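Local structure of amidase, hydantoinase/carbamoylase family (Burkholderia vietnamiensis, 5I4M) at residues Val79-Val85 with Tyr193-Cys199; Gly151-Ala155 with Thr183-Glu187. The protein probably hydrolyses N-carbamoyl-L-amino acids, as a two-zinc enzyme of the peptidase M20 family that works on carbon-nitrogen bonds other than peptide bonds. All coordinates share one frame; numbering follows the deposited sequence.

Contact 1 (Val79-Val85 with Tyr193-Cys199); sequences VDTMGNV and YAGDAPC
Val-79 gives its carbonyl O to Ala-197 N (3.2 Å, 165° at the hydrogen), and its CG1 reaches the edge of the Tyr-193 ring, 3.9 Å from CD1. Water 1 joins Val-79 N to Asp-196 OD1. Asp-80 forms a single beta bridge with Ala-197 and opens a type I turn to Gly-83; its carbonyl O takes a weak bond from Gly-195 N. Its carboxylate organises the turn: with chi1 at 73° it folds back over its own backbone, where OD1 accepts from Met-82 N (2.9 Å, an Asx turn) and, on the opposite face of its plane, from Asn-84 N, while the syn lone pair of OD2 receives Asn-84 ND2. Thr-81 N bonds weakly to Ala-197 O, and its OG1 lies 3.3 Å from Cys-199 CB. Met-82 CG meets Cys-199 SG at 3.8 Å. Gly-83 CA sits against Tyr-193 O (3.2 Å), and Val-85 CG2 approaches CE1 of the same ring obliquely. The turn links antiparallel strands 76-79 and 85-89 and packs on the loop between helix 184-191 and strand 206-212. Helix 57-72 supplies Asp-64 to Tyr-193 OH and Arg-63 to its ring; Met-82 packs on helices 159-164 and 170-175.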
ATOM      1  N   VAL A  79     -26.557  24.423   7.274  1.00 12.01           N
ATOM      2  CA  VAL A  79     -25.729  23.331   6.781  1.00 11.75           C
ATOM      3  C   VAL A  79     -26.495  22.678   5.645  1.00 12.17           C
ATOM      4  O   VAL A  79     -27.673  22.353   5.811  1.00 14.39           O
ATOM      5  CB  VAL A  79     -25.416  22.299   7.884  1.00 12.64           C
ATOM      6  CG1 VAL A  79     -24.518  21.198   7.331  1.00 12.44           C
ATOM      7  CG2 VAL A  79     -24.771  22.978   9.116  1.00 10.74           C
ATOM      8  N   ASP A  80     -25.850  22.508   4.488  1.00 12.41           N
ATOM      9  CA  ASP A  80     -26.589  21.954   3.362  1.00 11.32           C
ATOM     10  C   ASP A  80     -26.409  20.432   3.298  1.00 10.68           C
ATOM     11  O   ASP A  80     -25.793  19.810   4.168  1.00 12.76           O
ATOM     12  CB  ASP A  80     -26.221  22.677   2.051  1.00 10.61           C
ATOM     13  CG  ASP A  80     -24.830  22.329   1.496  1.00 10.32           C
ATOM     14  OD1 ASP A  80     -24.188  21.343   1.909  1.00 13.04           O
ATOM     15  OD2 ASP A  80     -24.371  23.063   0.588  1.00 11.14           O
ATOM     16  N   THR A  81     -26.993  19.817   2.264  1.00 10.99           N
ATOM     17  CA  THR A  81     -27.013  18.364   2.123  1.00 13.89           C
ATOM     18  C   THR A  81     -25.643  17.757   1.839  1.00 13.33           C
ATOM     19  O   THR A  81     -25.495  16.535   1.954  1.00 15.74           O
ATOM     20  CB  THR A  81     -27.990  17.972   1.013  1.00 11.71           C
ATOM     21  OG1 THR A  81     -27.737  18.776  -0.142  1.00 13.50           O
ATOM     22  CG2 THR A  81     -29.435  18.209   1.464  1.00 14.62           C
ATOM     23  N   MET A  82     -24.654  18.551   1.446  1.00 10.75           N
ATOM     24  CA  MET A  82     -23.282  18.070   1.328  1.00 11.19           C
ATOM     25  C   MET A  82     -22.447  18.427   2.547  1.00  9.88           C
ATOM     26  O   MET A  82     -21.227  18.257   2.516  1.00  8.92           O
ATOM     27  CB  MET A  82     -22.614  18.627   0.070  1.00  8.73           C
ATOM     28  CG  MET A  82     -23.042  17.914  -1.226  1.00 12.62           C
ATOM     29  SD  MET A  82     -22.554  16.169  -1.279  1.00 11.35           S
ATOM     30  CE  MET A  82     -20.772  16.306  -1.228  1.00  7.93           C
ATOM     31  N   GLY A  83     -23.070  18.933   3.606  1.00 11.02           N
ATOM     32  CA  GLY A  83     -22.324  19.285   4.799  1.00 10.80           C
ATOM     33  C   GLY A  83     -21.599  20.611   4.742  1.00 10.87           C
ATOM     34  O   GLY A  83     -20.861  20.934   5.682  1.00 11.87           O
ATOM     35  N   ASN A  84     -21.775  21.387   3.675  1.00 10.29           N
ATOM     36  CA  ASN A  84     -21.197  22.720   3.632  1.00  7.93           C
ATOM     37  C   ASN A  84     -21.851  23.583   4.704  1.00  9.51           C
ATOM     38  O   ASN A  84     -23.066  23.519   4.922  1.00  9.50           O
ATOM     39  CB  ASN A  84     -21.393  23.370   2.257  1.00  8.00           C
ATOM     40  CG  ASN A  84     -20.838  22.537   1.115  1.00  7.68           C
ATOM     41  OD1 ASN A  84     -19.718  22.040   1.178  1.00  8.92           O
ATOM     42  ND2 ASN A  84     -21.624  22.405   0.036  1.00  9.45           N
ATOM     43  N   VAL A  85     -21.039  24.393   5.380  1.00  8.18           N
ATOM     44  CA  VAL A  85     -21.491  25.184   6.527  1.00  8.65           C
ATOM     45  C   VAL A  85     -21.479  26.652   6.127  1.00  9.97           C
ATOM     46  O   VAL A  85     -20.432  27.180   5.737  1.00 12.78           O
ATOM     47  CB  VAL A  85     -20.597  24.961   7.755  1.00 10.55           C
ATOM     48  CG1 VAL A  85     -21.128  25.761   8.943  1.00  9.04           C
ATOM     49  CG2 VAL A  85     -20.467  23.480   8.074  1.00  9.75           C
ATOM     50  N   TYR A 193     -23.412  16.395  10.282  1.00 12.08           N
ATOM     51  CA  TYR A 193     -23.433  17.459   9.287  1.00 10.43           C
ATOM     52  C   TYR A 193     -24.168  17.045   8.015  1.00 14.48           C
ATOM     53  O   TYR A 193     -23.895  17.578   6.938  1.00 14.34           O
ATOM     54  CB  TYR A 193     -22.012  17.933   8.973  1.00  9.37           C
ATOM     55  CG  TYR A 193     -21.522  18.892  10.040  1.00 15.39           C
ATOM     56  CD1 TYR A 193     -21.738  20.263   9.932  1.00 13.58           C
ATOM     57  CD2 TYR A 193     -20.897  18.418  11.184  1.00 11.82           C
ATOM     58  CE1 TYR A 193     -21.312  21.146  10.937  1.00 13.24           C
ATOM     59  CE2 TYR A 193     -20.480  19.288  12.183  1.00  9.59           C
ATOM     60  CZ  TYR A 193     -20.687  20.640  12.055  1.00 12.91           C
ATOM     61  OH  TYR A 193     -20.258  21.477  13.067  1.00 12.35           O
ATOM     62  N   ALA A 194     -25.113  16.111   8.122  1.00 13.83           N
ATOM     63  CA  ALA A 194     -26.038  15.834   7.018  1.00 16.31           C
ATOM     64  C   ALA A 194     -27.137  16.882   7.089  1.00 13.32           C
ATOM     65  O   ALA A 194     -28.187  16.676   7.698  1.00 19.17           O
ATOM     66  CB  ALA A 194     -26.601  14.419   7.104  1.00 20.36           C
ATOM     67  N   GLY A 195     -26.882  18.033   6.461  1.00 14.24           N
ATOM     68  CA  GLY A 195     -27.716  19.199   6.654  1.00 12.98           C
ATOM     69  C   GLY A 195     -29.009  19.164   5.861  1.00 15.03           C
ATOM     70  O   GLY A 195     -29.230  18.314   4.997  1.00 18.49           O
ATOM     71  N   ASP A 196     -29.872  20.139   6.166  1.00 16.75           N
ATOM     72  CA  ASP A 196     -31.219  20.209   5.616  1.00 16.96           C
ATOM     73  C   ASP A 196     -31.370  21.199   4.471  1.00 15.60           C
ATOM     74  O   ASP A 196     -32.344  21.094   3.716  1.00 17.40           O
ATOM     75  CB  ASP A 196     -32.217  20.592   6.714  1.00 21.66           C
ATOM     76  CG  ASP A 196     -31.833  21.883   7.423  1.00 23.46           C
ATOM     77  OD1 ASP A 196     -30.665  22.020   7.844  1.00 23.22           O
ATOM     78  OD2 ASP A 196     -32.696  22.767   7.557  1.00 24.87           O
ATOM     79  N   ALA A 197     -30.466  22.161   4.335  1.00 15.13           N
ATOM     80  CA  ALA A 197     -30.607  23.168   3.292  1.00 16.81           C
ATOM     81  C   ALA A 197     -30.195  22.590   1.943  1.00 17.96           C
ATOM     82  O   ALA A 197     -29.318  21.729   1.878  1.00 15.92           O
ATOM     83  CB  ALA A 197     -29.750  24.387   3.600  1.00 13.42           C
ATOM     84  N   PRO A 198     -30.822  23.033   0.853  1.00 16.35           N
ATOM     85  CA  PRO A 198     -30.409  22.547  -0.468  1.00 13.80           C
ATOM     86  C   PRO A 198     -28.960  22.923  -0.743  1.00 12.54           C
ATOM     87  O   PRO A 198     -28.478  23.980  -0.319  1.00 17.63           O
ATOM     88  CB  PRO A 198     -31.373  23.257  -1.427  1.00 17.98           C
ATOM     89  CG  PRO A 198     -32.572  23.572  -0.588  1.00 20.64           C
ATOM     90  CD  PRO A 198     -32.015  23.892   0.779  1.00 17.01           C
ATOM     91  N   CYS A 199     -28.250  22.033  -1.427  1.00 12.66           N
ATOM     92  CA  CYS A 199     -26.875  22.303  -1.821  1.00 14.98           C
ATOM     93  C   CYS A 199     -26.905  23.075  -3.133  1.00 17.55           C
ATOM     94  O   CYS A 199     -27.267  22.519  -4.177  1.00 14.28           O
ATOM     95  CB  CYS A 199     -26.082  21.010  -1.951  1.00 17.50           C
ATOM     96  SG  CYS A 199     -24.340  21.310  -2.314  1.00 12.18           S
TER
HETATM   97  O   HOH W   1     -29.435  24.274   8.164  1.00 21.10           O
HETATM   98  O   HOH W   2     -26.025  25.201  -0.229  1.00 13.17           O
HETATM   99  O   HOH W   3     -29.446  19.398  -2.150  1.00 18.86           O

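Contact 2 (Gly151-Ala155 with Thr183-Glu187); sequences GSRFA and TIGEE
Arg-153 runs out straight, with chi1, chi2 and chi3 all within 3° of 180°, which carries its guanidinium across to Glu-187, whose own chain bends at chi2 (-66°) and presents OE1. Arg-153 NH2 donates to Glu-187 OE1 at 2.8 Å in a salt bridge that is fairly straight, 157° at the hydrogen. The carboxylate oxygen lies at the edge of the guanidinium, close to its plane, but the donor meets OE1 from above the carboxylate plane; the two planes stand 81° apart. One hydrogen bond makes the bridge, rather than two N-H groups side by side on two oxygens.

Phe-154 lies beside this pair. Ile-184 CG1 lies over one face of its ring, 3.7 Å from the centroid, a CH-pi contact; the aliphatic CG of Arg-153 lies over the opposite face, toward the rim. Phe-154 CZ lies over one face of the Arg-153 guanidinium, toward its rim, and Glu-187 CG meets the ring edge 4.1 Å from Phe-154 CZ.

Helix 184-191 starts here. Thr-183 is its N-cap and forms a capping box with Glu-186: Thr-183 OG1 accepts from Glu-186 N (2.9 Å), and Glu-186 OE1 accepts from Thr-183 N. Ile-184 and Glu-187, in this first turn, are the helix residues whose side chains touch Phe-154 and Arg-153 in the loop 151-155, which follows the zinc ligand Glu-150.

Neither charge depends on the other alone. Arg-153 NH2 also bridges to Asp-178 and NH1 bonds to Ala-54 O, while Glu-187 OE2 bridges to Arg-190. Such an alternating chain of charges should favour the ionised forms of both groups, and the aromatic ring packed beside it would limit how far the guanidinium can turn.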
ATOM      1  N   GLY A 151     -10.169  15.920  -1.455  1.00  6.15           N
ATOM      2  CA  GLY A 151     -10.308  14.771  -2.332  1.00  6.43           C
ATOM      3  C   GLY A 151      -9.354  13.633  -2.042  1.00 10.66           C
ATOM      4  O   GLY A 151      -9.078  12.828  -2.938  1.00  9.75           O
ATOM      5  N   SER A 152      -8.861  13.527  -0.805  1.00  7.21           N
ATOM      6  CA  SER A 152      -7.907  12.492  -0.421  1.00  7.42           C
ATOM      7  C   SER A 152      -8.593  11.263   0.170  1.00  7.34           C
ATOM      8  O   SER A 152      -8.376  10.138  -0.299  1.00 10.34           O
ATOM      9  CB  SER A 152      -6.893  13.057   0.583  1.00  8.11           C
ATOM     10  OG  SER A 152      -6.015  12.023   1.020  1.00 10.38           O
ATOM     11  N   ARG A 153      -9.432  11.458   1.189  1.00  7.89           N
ATOM     12  CA  ARG A 153     -10.129  10.325   1.801  1.00  7.56           C
ATOM     13  C   ARG A 153     -11.247   9.815   0.900  1.00  7.68           C
ATOM     14  O   ARG A 153     -11.412   8.602   0.725  1.00  9.74           O
ATOM     15  CB  ARG A 153     -10.702  10.720   3.158  1.00  8.35           C
ATOM     16  CG  ARG A 153     -11.494   9.587   3.802  1.00 10.46           C
ATOM     17  CD  ARG A 153     -12.133   9.977   5.124  1.00  9.50           C
ATOM     18  NE  ARG A 153     -12.903   8.838   5.631  1.00  8.61           N
ATOM     19  CZ  ARG A 153     -13.785   8.891   6.622  1.00 13.44           C
ATOM     20  NH1 ARG A 153     -14.032  10.044   7.247  1.00  9.46           N
ATOM     21  NH2 ARG A 153     -14.417   7.780   6.985  1.00 11.43           N
ATOM     22  N   PHE A 154     -12.037  10.725   0.345  1.00  9.23           N
ATOM     23  CA  PHE A 154     -12.990  10.423  -0.711  1.00  9.07           C
ATOM     24  C   PHE A 154     -12.556  11.238  -1.915  1.00 11.04           C
ATOM     25  O   PHE A 154     -12.234  12.420  -1.775  1.00 11.16           O
ATOM     26  CB  PHE A 154     -14.436  10.784  -0.335  1.00  8.06           C
ATOM     27  CG  PHE A 154     -14.784  10.566   1.114  1.00  7.82           C
ATOM     28  CD1 PHE A 154     -14.471  11.527   2.066  1.00 10.27           C
ATOM     29  CD2 PHE A 154     -15.485   9.439   1.511  1.00  8.18           C
ATOM     30  CE1 PHE A 154     -14.805  11.351   3.395  1.00 11.89           C
ATOM     31  CE2 PHE A 154     -15.829   9.248   2.842  1.00 11.59           C
ATOM     32  CZ  PHE A 154     -15.485  10.203   3.789  1.00 13.49           C
ATOM     33  N   ALA A 155     -12.523  10.611  -3.081  1.00  8.00           N
ATOM     34  CA  ALA A 155     -12.073  11.332  -4.254  1.00  7.53           C
ATOM     35  C   ALA A 155     -13.241  11.570  -5.211  1.00 10.59           C
ATOM     36  O   ALA A 155     -14.208  10.806  -5.215  1.00 11.37           O
ATOM     37  CB  ALA A 155     -10.967  10.554  -4.984  1.00  7.96           C
ATOM     38  N   THR A 183     -19.305   6.044   2.624  1.00 11.42           N
ATOM     39  CA  THR A 183     -19.656   7.125   1.710  1.00 13.41           C
ATOM     40  C   THR A 183     -19.625   8.469   2.417  1.00 11.78           C
ATOM     41  O   THR A 183     -19.717   8.557   3.638  1.00 10.36           O
ATOM     42  CB  THR A 183     -21.044   6.931   1.106  1.00 13.77           C
ATOM     43  OG1 THR A 183     -22.033   7.087   2.134  1.00 12.86           O
ATOM     44  CG2 THR A 183     -21.171   5.553   0.452  1.00 15.13           C
ATOM     45  N   ILE A 184     -19.502   9.530   1.618  1.00 10.50           N
ATOM     46  CA  ILE A 184     -19.615  10.879   2.165  1.00 13.02           C
ATOM     47  C   ILE A 184     -20.950  11.050   2.881  1.00 12.02           C
ATOM     48  O   ILE A 184     -21.007  11.590   3.992  1.00 10.42           O
ATOM     49  CB  ILE A 184     -19.420  11.923   1.048  1.00  8.32           C
ATOM     50  CG1 ILE A 184     -17.934  12.032   0.680  1.00  7.83           C
ATOM     51  CG2 ILE A 184     -19.980  13.289   1.476  1.00  9.19           C
ATOM     52  CD1 ILE A 184     -17.621  13.102  -0.417  1.00  7.46           C
ATOM     53  N   GLY A 185     -22.036  10.557   2.279  1.00 13.26           N
ATOM     54  CA  GLY A 185     -23.345  10.693   2.901  1.00 16.56           C
ATOM     55  C   GLY A 185     -23.445   9.992   4.247  1.00 14.45           C
ATOM     56  O   GLY A 185     -24.048  10.515   5.187  1.00 11.75           O
ATOM     57  N   GLU A 186     -22.875   8.792   4.353  1.00 11.42           N
ATOM     58  CA  GLU A 186     -22.894   8.095   5.638  1.00 11.68           C
ATOM     59  C   GLU A 186     -22.093   8.855   6.681  1.00 14.27           C
ATOM     60  O   GLU A 186     -22.527   8.998   7.835  1.00 14.51           O
ATOM     61  CB  GLU A 186     -22.336   6.679   5.480  1.00 14.15           C
ATOM     62  CG  GLU A 186     -23.255   5.726   4.729  1.00 19.79           C
ATOM     63  CD  GLU A 186     -22.506   4.564   4.090  1.00 25.99           C
ATOM     64  OE1 GLU A 186     -21.273   4.448   4.290  1.00 24.18           O
ATOM     65  OE2 GLU A 186     -23.164   3.764   3.390  1.00 28.58           O
ATOM     66  N   GLU A 187     -20.918   9.350   6.298  1.00 12.16           N
ATOM     67  CA  GLU A 187     -20.056  10.010   7.266  1.00 13.31           C
ATOM     68  C   GLU A 187     -20.582  11.389   7.650  1.00 16.58           C
ATOM     69  O   GLU A 187     -20.389  11.816   8.794  1.00 13.83           O
ATOM     70  CB  GLU A 187     -18.636  10.074   6.719  1.00 11.90           C
ATOM     71  CG  GLU A 187     -17.978   8.700   6.691  1.00 14.31           C
ATOM     72  CD  GLU A 187     -17.762   8.132   8.087  1.00 21.43           C
ATOM     73  OE1 GLU A 187     -16.656   8.305   8.644  1.00 17.73           O
ATOM     74  OE2 GLU A 187     -18.695   7.514   8.633  1.00 21.76           O
TER

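Overall arrangement
Contact 1 is partly buried, with exposed residues and three bridging waters, whereas contact 2 is buried and nearer the centre of the subunit. Helix 184-191 relates them: its first turn belongs to contact 2, and the loop that follows it supplies 193-199 to contact 1. They meet directly where Met-82 CE packs on Ile-184 CG2, 4.1 Å apart. Backbone bonds and a carboxylate that closes an Asx turn dominate contact 1; side-chain charge and an aromatic ring dominate contact 2. Loop 151-155 also reaches the second subunit, through Ser-152 and Ala-155, while no other chain of the assembly touches contact 1.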